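Local structure of DUF416 domain-containing protein (Shewanella baltica, 2Q9R) at residues Ala48-Ala53 against Val100-Leu105; Leu54-Gln59 against Leu66-Asp71; Ser136-Val141 against Asp146-Ala151. The protein is of unknown function but folds as an all-helical member of the DUF416 family and binds benzoic acid in the crystal. One frame throughout, in Å; residues are numbered along the deposited sequence. Where two conformers were deposited one is given.

Contact 1 (Ala48-Ala53 against Val100-Leu105)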
# COMPACT_ATOMS: atom_id res chain seq x y z
N ALA A 48 -6.66 22.94 -7.96
CA ALA A 48 -8.00 23.55 -7.90
C ALA A 48 -8.75 23.43 -9.23
O ALA A 48 -9.98 23.46 -9.28
CB ALA A 48 -7.89 25.01 -7.48
N VAL A 49 -8.00 23.32 -10.32
CA VAL A 49 -8.62 23.11 -11.64
C VAL A 49 -9.33 21.74 -11.69
O VAL A 49 -10.45 21.63 -12.24
CB VAL A 49 -7.59 23.27 -12.80
CG1 VAL A 49 -8.09 22.59 -14.05
CG2 VAL A 49 -7.27 24.77 -13.03
N LEU A 50 -8.68 20.73 -11.10
CA LEU A 50 -9.23 19.39 -11.00
C LEU A 50 -10.36 19.36 -9.98
O LEU A 50 -11.40 18.77 -10.25
CB LEU A 50 -8.17 18.36 -10.63
CG LEU A 50 -7.15 17.88 -11.66
CD1 LEU A 50 -6.16 19.03 -11.97
CD2 LEU A 50 -6.43 16.64 -11.15
N SER A 51 -10.19 19.99 -8.81
CA SER A 51 -11.26 19.95 -7.81
C SER A 51 -12.50 20.72 -8.27
O SER A 51 -13.61 20.31 -7.94
CB SER A 51 -10.79 20.43 -6.43
OG SER A 51 -10.30 21.75 -6.47
N THR A 52 -12.33 21.80 -9.04
CA THR A 52 -13.45 22.54 -9.61
C THR A 52 -14.20 21.68 -10.61
O THR A 52 -15.42 21.64 -10.61
CB THR A 52 -13.02 23.83 -10.34
OG1 THR A 52 -12.33 24.70 -9.44
CG2 THR A 52 -14.23 24.58 -10.88
N ALA A 53 -13.47 21.02 -11.49
CA ALA A 53 -14.07 20.07 -12.40
C ALA A 53 -14.82 18.97 -11.64
O ALA A 53 -15.96 18.63 -11.96
CB ALA A 53 -12.99 19.47 -13.37
N VAL A 100 -6.14 13.15 -16.60
CA VAL A 100 -6.62 12.57 -17.87
C VAL A 100 -7.97 11.82 -17.68
O VAL A 100 -8.86 11.85 -18.54
CB VAL A 100 -5.55 11.68 -18.56
CG1 VAL A 100 -6.17 10.79 -19.62
CG2 VAL A 100 -4.38 12.54 -19.15
N ALA A 101 -8.12 11.16 -16.54
CA ALA A 101 -9.43 10.55 -16.16
C ALA A 101 -10.58 11.56 -16.11
O ALA A 101 -11.66 11.31 -16.60
CB ALA A 101 -9.30 9.85 -14.80
N ILE A 102 -10.33 12.69 -15.47
CA ILE A 102 -11.34 13.72 -15.35
C ILE A 102 -11.65 14.25 -16.73
O ILE A 102 -12.84 14.40 -17.08
CB ILE A 102 -10.90 14.85 -14.37
CG1 ILE A 102 -10.76 14.26 -12.96
CG2 ILE A 102 -11.93 15.96 -14.40
CD1 ILE A 102 -9.94 15.11 -11.97
N SER A 103 -10.62 14.49 -17.53
CA SER A 103 -10.83 14.97 -18.89
C SER A 103 -11.65 13.98 -19.71
O SER A 103 -12.56 14.37 -20.42
CB SER A 103 -9.52 15.24 -19.61
OG SER A 103 -8.72 16.19 -18.92
N THR A 104 -11.27 12.70 -19.66
CA THR A 104 -11.99 11.62 -20.35
C THR A 104 -13.47 11.55 -19.91
O THR A 104 -14.36 11.48 -20.72
CB THR A 104 -11.30 10.27 -20.08
OG1 THR A 104 -9.92 10.37 -20.47
CG2 THR A 104 -11.99 9.11 -20.81
N LEU A 105 -13.72 11.63 -18.61
CA LEU A 105 -15.11 11.60 -18.12
C LEU A 105 -15.95 12.80 -18.58
O LEU A 105 -17.12 12.63 -19.01
CB LEU A 105 -15.11 11.46 -16.59
CG LEU A 105 -16.47 11.55 -15.93
CD1 LEU A 105 -17.49 10.55 -16.58
CD2 LEU A 105 -16.29 11.33 -14.42
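Ile102 offers two separate carbons to helix 47-62, and each finds its own partner. Its CD1 methyl packs on Leu50, whose CB, CG and CD2 all lie about equally near, at 3.9 Å; the two side chains cross at roughly a right angle. The branch methyl of the same isoleucine, CG2, presses on Ala53 CB at 3.8 Å. The fork follows from the first torsion: with CG1 beside the backbone N (chi1 -64°), CG2 is left opposite that nitrogen, and the two arms spread over successive turns of the facing helix. Ala53 suits its place because a single methyl lets the branched residue come close, while Leu50 lays three carbons of its side chain around the CD1 methyl. This is helix-against-helix packing in the core of an all-alpha fold, between helix 47-62 and helix 92-111, with the CA atoms of Leu50 and Ile102 7.5 Å apart. Around this apolar centre Leu77 of helix 70-79 also touches Ile102, and Tyr35 of helix 17-42 touches Leu50. No hydrogen bond joins the two segments. Away from the interface the character changes, for Ala48 and Thr52 are exposed and Thr104 is partly so. There the threonines turn their hydroxyls back onto their own helices: Thr52 OG1 donates to Ala48 O at 2.7 Å, and Thr104 OG1 to Val100 O at 2.7 Å. Each of these carbonyl oxygens also takes the threonine's own N-H, arriving from the other face of the carbonyl plane.

Contact 2 (Leu54-Gln59 against Leu66-Asp71). With SO4 (sulfate ion), chain C.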
# COMPACT_ATOMS: atom_id res chain seq x y z
N LEU A 54 -14.21 18.46 -10.59
CA LEU A 54 -14.87 17.40 -9.80
C LEU A 54 -16.20 17.84 -9.17
O LEU A 54 -17.15 17.07 -9.14
CB LEU A 54 -13.92 16.80 -8.78
CG LEU A 54 -12.86 15.80 -9.31
CD1 LEU A 54 -11.66 15.71 -8.35
CD2 LEU A 54 -13.48 14.41 -9.62
N GLU A 55 -16.24 19.06 -8.65
CA GLU A 55 -17.40 19.57 -7.99
C GLU A 55 -18.54 19.74 -8.99
O GLU A 55 -19.67 19.42 -8.68
CB GLU A 55 -17.02 20.92 -7.32
CG GLU A 55 -18.24 21.68 -6.71
CD GLU A 55 -18.81 21.05 -5.43
OE1 GLU A 55 -18.05 20.97 -4.43
OE2 GLU A 55 -20.01 20.65 -5.42
N LEU A 56 -18.21 20.19 -10.20
CA LEU A 56 -19.17 20.25 -11.29
C LEU A 56 -19.63 18.85 -11.71
O LEU A 56 -20.80 18.65 -11.99
CB LEU A 56 -18.57 21.05 -12.46
CG LEU A 56 -18.37 22.57 -12.23
CD1 LEU A 56 -17.56 23.23 -13.37
CD2 LEU A 56 -19.69 23.30 -12.12
N LEU A 57 -18.73 17.86 -11.73
CA LEU A 57 -19.17 16.49 -12.02
C LEU A 57 -20.12 15.96 -10.94
O LEU A 57 -21.13 15.31 -11.25
CB LEU A 57 -17.98 15.52 -12.19
CG LEU A 57 -17.19 15.78 -13.47
CD1 LEU A 57 -15.76 15.23 -13.36
CD2 LEU A 57 -17.91 15.25 -14.72
N TRP A 58 -19.82 16.24 -9.68
CA TRP A 58 -20.73 15.82 -8.61
C TRP A 58 -22.09 16.51 -8.78
O TRP A 58 -23.13 15.85 -8.70
CB TRP A 58 -20.15 16.09 -7.23
CG TRP A 58 -19.07 15.13 -6.86
CD1 TRP A 58 -17.76 15.42 -6.69
CD2 TRP A 58 -19.21 13.73 -6.61
NE1 TRP A 58 -17.06 14.28 -6.35
CE2 TRP A 58 -17.93 13.23 -6.29
CE3 TRP A 58 -20.28 12.84 -6.62
CZ2 TRP A 58 -17.70 11.89 -6.02
CZ3 TRP A 58 -20.06 11.50 -6.31
CH2 TRP A 58 -18.79 11.05 -6.00
N GLN A 59 -22.07 17.83 -8.98
CA GLN A 59 -23.32 18.58 -9.15
C GLN A 59 -24.12 18.10 -10.35
O GLN A 59 -25.36 18.13 -10.33
CB GLN A 59 -23.03 20.06 -9.30
CG GLN A 59 -22.60 20.75 -8.02
CD GLN A 59 -23.72 20.77 -7.05
OE1 GLN A 59 -24.84 21.17 -7.39
NE2 GLN A 59 -23.46 20.28 -5.82
N LEU A 66 -28.37 21.72 -13.98
CA LEU A 66 -26.98 22.21 -14.13
C LEU A 66 -26.46 22.26 -15.56
O LEU A 66 -26.48 21.27 -16.28
CB LEU A 66 -26.01 21.39 -13.30
CG LEU A 66 -24.56 21.88 -13.25
CD1 LEU A 66 -24.37 22.98 -12.22
CD2 LEU A 66 -23.67 20.70 -12.91
N LYS A 67 -25.95 23.42 -15.95
CA LYS A 67 -25.20 23.56 -17.21
C LYS A 67 -23.92 24.33 -16.96
O LYS A 67 -23.87 25.22 -16.11
CB LYS A 67 -26.01 24.28 -18.28
CG LYS A 67 -26.98 23.38 -19.04
N PHE A 68 -22.88 23.98 -17.70
CA PHE A 68 -21.62 24.71 -17.63
C PHE A 68 -20.81 24.48 -18.89
O PHE A 68 -21.13 23.58 -19.66
CB PHE A 68 -20.82 24.35 -16.37
CG PHE A 68 -20.43 22.91 -16.28
CD1 PHE A 68 -21.31 21.97 -15.77
CD2 PHE A 68 -19.17 22.49 -16.70
CE1 PHE A 68 -20.94 20.61 -15.71
CE2 PHE A 68 -18.80 21.16 -16.64
CZ PHE A 68 -19.68 20.21 -16.15
N ASN A 69 -19.78 25.28 -19.08
CA ASN A 69 -18.90 25.18 -20.23
C ASN A 69 -17.84 24.08 -20.13
O ASN A 69 -16.75 24.31 -19.62
CB ASN A 69 -18.20 26.51 -20.47
CG ASN A 69 -17.57 26.59 -21.86
OD1 ASN A 69 -17.16 25.57 -22.43
ND2 ASN A 69 -17.49 27.79 -22.41
N ILE A 70 -18.14 22.91 -20.68
CA ILE A 70 -17.24 21.78 -20.61
C ILE A 70 -15.89 22.02 -21.30
O ILE A 70 -14.84 21.70 -20.75
CB ILE A 70 -17.93 20.49 -21.16
CG1 ILE A 70 -19.10 20.09 -20.26
CG2 ILE A 70 -16.92 19.35 -21.24
CD1 ILE A 70 -19.69 18.72 -20.58
N ASP A 71 -15.92 22.58 -22.50
CA ASP A 71 -14.72 22.83 -23.27
C ASP A 71 -13.73 23.70 -22.54
O ASP A 71 -12.53 23.45 -22.61
CB ASP A 71 -15.08 23.48 -24.63
CG ASP A 71 -15.70 22.51 -25.62
OD1 ASP A 71 -15.72 21.28 -25.36
OD2 ASP A 71 -16.17 22.98 -26.68
S SO4 C . -19.96 22.59 -23.91
O1 SO4 C . -20.42 23.78 -24.64
O2 SO4 C . -20.68 22.51 -22.62
O3 SO4 C . -20.29 21.35 -24.64
O4 SO4 C . -18.51 22.77 -23.74
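Sulfate O4 receives the backbone N-H of Asp71 at 2.9 Å in a nearly straight bond (162°), while O2 of the same ion takes that of Ile70 at 3.2 Å. Gln110 NE2 of helix 92-111 is a further donor to the ion, which probably came from the crystallisation liquor. Just before this turn, Phe68 faces helix 47-62. Its ring leans over Leu56, whose CB lies 4.1 Å from the ring centroid, 16° from the normal, in a CH-pi contact. Leu56 CD1 meets the same face, 3.8 Å from Phe68 CD2. A chi1 of 61°, possible on the extended backbone of Phe68, is the torsion with which the ring turns its face to these two carbons. With an alanine here, Leu56 would probably lose its cover and a gap would open between helix and loop. Leu66 closes the other end of the contact: its branched end puts one methyl, CD2, against the helix backbone, 3.6 Å from Leu56 O, and 3.7 Å from Gln59 CB. The whole is a helix-loop-helix connection, in which the loop after helix 47-62 packs back on that helix and leads into the start of helix 70-79, where Asn69 OD1 caps Val72 N and the anion is bound.

Contact 3 (Ser136-Val141 against Asp146-Ala151). With BEZ (benzoic acid), chain E.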
# COMPACT_ATOMS: atom_id res chain seq x y z
N SER A 136 8.91 -3.29 -9.12
CA SER A 136 9.18 -4.72 -9.14
C SER A 136 10.29 -5.22 -10.04
O SER A 136 11.11 -6.05 -9.64
CB SER A 136 7.89 -5.43 -9.51
OG SER A 136 6.96 -5.36 -8.44
N ASP A 137 10.24 -4.79 -11.29
CA ASP A 137 11.23 -5.18 -12.29
C ASP A 137 11.33 -6.70 -12.39
O ASP A 137 12.41 -7.28 -12.32
CB ASP A 137 12.57 -4.55 -11.94
CG ASP A 137 13.45 -4.30 -13.16
OD1 ASP A 137 13.09 -4.68 -14.31
OD2 ASP A 137 14.53 -3.71 -12.95
N VAL A 138 10.17 -7.34 -12.52
CA VAL A 138 10.10 -8.79 -12.70
C VAL A 138 9.88 -9.15 -14.17
O VAL A 138 9.36 -8.34 -14.94
CB VAL A 138 8.98 -9.47 -11.86
CG1 VAL A 138 9.30 -9.39 -10.41
CG2 VAL A 138 7.60 -8.87 -12.15
N ASP A 139 10.24 -10.37 -14.51
CA ASP A 139 10.13 -10.86 -15.88
C ASP A 139 8.80 -11.54 -16.20
O ASP A 139 8.61 -11.98 -17.33
CB ASP A 139 11.30 -11.82 -16.17
CG ASP A 139 12.65 -11.09 -16.30
OD1 ASP A 139 12.70 -9.82 -16.30
OD2 ASP A 139 13.67 -11.81 -16.44
N LEU A 140 7.87 -11.58 -15.23
CA LEU A 140 6.61 -12.33 -15.34
C LEU A 140 5.70 -11.77 -16.39
O LEU A 140 5.71 -10.57 -16.65
CB LEU A 140 5.83 -12.31 -14.01
CG LEU A 140 6.46 -12.84 -12.74
CD1 LEU A 140 5.55 -12.59 -11.55
CD2 LEU A 140 6.79 -14.34 -12.88
N VAL A 141 4.87 -12.63 -16.98
CA VAL A 141 3.87 -12.20 -17.95
C VAL A 141 2.54 -12.89 -17.71
O VAL A 141 2.44 -13.85 -16.96
CB VAL A 141 4.38 -12.36 -19.45
CG1 VAL A 141 5.67 -11.54 -19.66
CG2 VAL A 141 4.64 -13.82 -19.84
N ASP A 146 -0.21 -11.28 -13.31
CA ASP A 146 -1.47 -10.88 -12.69
C ASP A 146 -1.49 -11.32 -11.23
O ASP A 146 -1.81 -10.53 -10.32
CB ASP A 146 -2.65 -11.51 -13.44
CG ASP A 146 -4.00 -10.95 -13.00
OD1 ASP A 146 -4.24 -9.73 -13.21
OD2 ASP A 146 -4.82 -11.72 -12.43
N ASP A 147 -1.17 -12.58 -10.98
CA ASP A 147 -1.10 -13.07 -9.60
C ASP A 147 -0.09 -12.30 -8.74
O ASP A 147 -0.32 -12.02 -7.56
CB ASP A 147 -0.69 -14.53 -9.55
CG ASP A 147 -1.68 -15.46 -10.18
OD1 ASP A 147 -2.85 -15.11 -10.39
OD2 ASP A 147 -1.24 -16.60 -10.46
N PHE A 148 1.06 -12.01 -9.34
CA PHE A 148 2.09 -11.24 -8.65
C PHE A 148 1.59 -9.85 -8.29
O PHE A 148 1.76 -9.38 -7.16
CB PHE A 148 3.33 -11.12 -9.53
CG PHE A 148 4.38 -10.24 -8.96
CD1 PHE A 148 5.26 -10.73 -8.01
CD2 PHE A 148 4.50 -8.93 -9.37
CE1 PHE A 148 6.24 -9.90 -7.47
CE2 PHE A 148 5.49 -8.11 -8.86
CZ PHE A 148 6.35 -8.58 -7.90
N VAL A 149 0.94 -9.19 -9.23
CA VAL A 149 0.36 -7.87 -8.94
C VAL A 149 -0.68 -7.96 -7.81
O VAL A 149 -0.68 -7.13 -6.86
CB VAL A 149 -0.21 -7.23 -10.23
CG1 VAL A 149 -0.87 -5.89 -9.91
CG2 VAL A 149 0.92 -7.04 -11.28
N PHE A 150 -1.54 -8.97 -7.84
CA PHE A 150 -2.59 -9.07 -6.82
C PHE A 150 -2.09 -9.51 -5.46
O PHE A 150 -2.85 -9.48 -4.49
CB PHE A 150 -3.78 -9.93 -7.27
CG PHE A 150 -4.75 -9.19 -8.13
CD1 PHE A 150 -4.49 -8.99 -9.50
CD2 PHE A 150 -5.91 -8.62 -7.59
CE1 PHE A 150 -5.36 -8.29 -10.31
CE2 PHE A 150 -6.79 -7.90 -8.41
CZ PHE A 150 -6.50 -7.73 -9.78
N ALA A 151 -0.82 -9.92 -5.35
CA ALA A 151 -0.23 -10.23 -4.05
C ALA A 151 0.06 -8.95 -3.28
O ALA A 151 0.52 -9.01 -2.15
CB ALA A 151 1.05 -10.99 -4.23
C BEZ E . 7.82 -6.44 -5.18
O1 BEZ E . 6.80 -5.72 -4.98
O2 BEZ E . 8.56 -6.32 -6.21
C1 BEZ E . 8.17 -7.50 -4.19
C2 BEZ E . 8.67 -8.75 -4.62
C3 BEZ E . 8.98 -9.71 -3.66
C4 BEZ E . 8.82 -9.43 -2.31
C5 BEZ E . 8.33 -8.19 -1.89
C6 BEZ E . 8.01 -7.20 -2.84
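Phe148 stands with CG opposite its backbone N (chi1 174°), which swings the ring out from helix 142-150 towards the loop, while Ser136 turns OG to the side of its own nitrogen (chi1 -72°) and so aims it at the ring. The setting is a helix-loop-helix corner: helix 120-136 ends, Asp137 breaks away with a positive phi, and helix 142-150 packs back against the loop that leads into it. Three residues of the loop side then meet the phenylalanine. Leu140 crosses it at about a right angle, and its CD1 approaches Phe148 CB closely, at 3.3 Å. Val138 and the phenylalanine reach towards each other, and CG2 of the valine lies over one ring face, 4.0 Å from Phe148 CE2, on the same side of the ring plane as Leu140 CD1. At the rim, close to the ring plane, Ser136 OG lies 3.1 Å from Phe148 CE2. A flat, wide side chain suits this place because it can give a face to one aliphatic neighbour and its edge to oxygen atoms. The second subunit adds to the wall, its Leu37 packing on Phe148 and its Val41 on Val138, so that the corner belongs to the dimer interface; His152 meets the same phenyl ring edge-to-face. Ser136 OG is within hydrogen-bonding distance of both the Ile132 carbonyl and the carboxyl group of benzoic acid. His152 NE2 is hydrogen-bonded to the ligand too. Benzoic acid O2 lies 2.9 Å from Ser136 OG and, near the ring plane, 3.6 Å from Phe148 CZ.

Contacts 1 and 2 are neighbours, their centres 10 Å apart, and both draw on helix 47-62: one on its first half, the other on the turns that follow. They join directly, Ile102 packing on Leu54 and Leu57. Along the chain, contact 2 is nested within the loop that contact 1 closes, and together they gather helices 47-62, 70-79 and 92-111 into one bundle. Contact 3 comes later in the sequence and lies across the chain's centre, 31 Å from contact 1 and 39 Å from contact 2, centre to centre. There the polypeptide meets its partner subunit, so the first two contacts build the helical body while the third lies at the dimer interface.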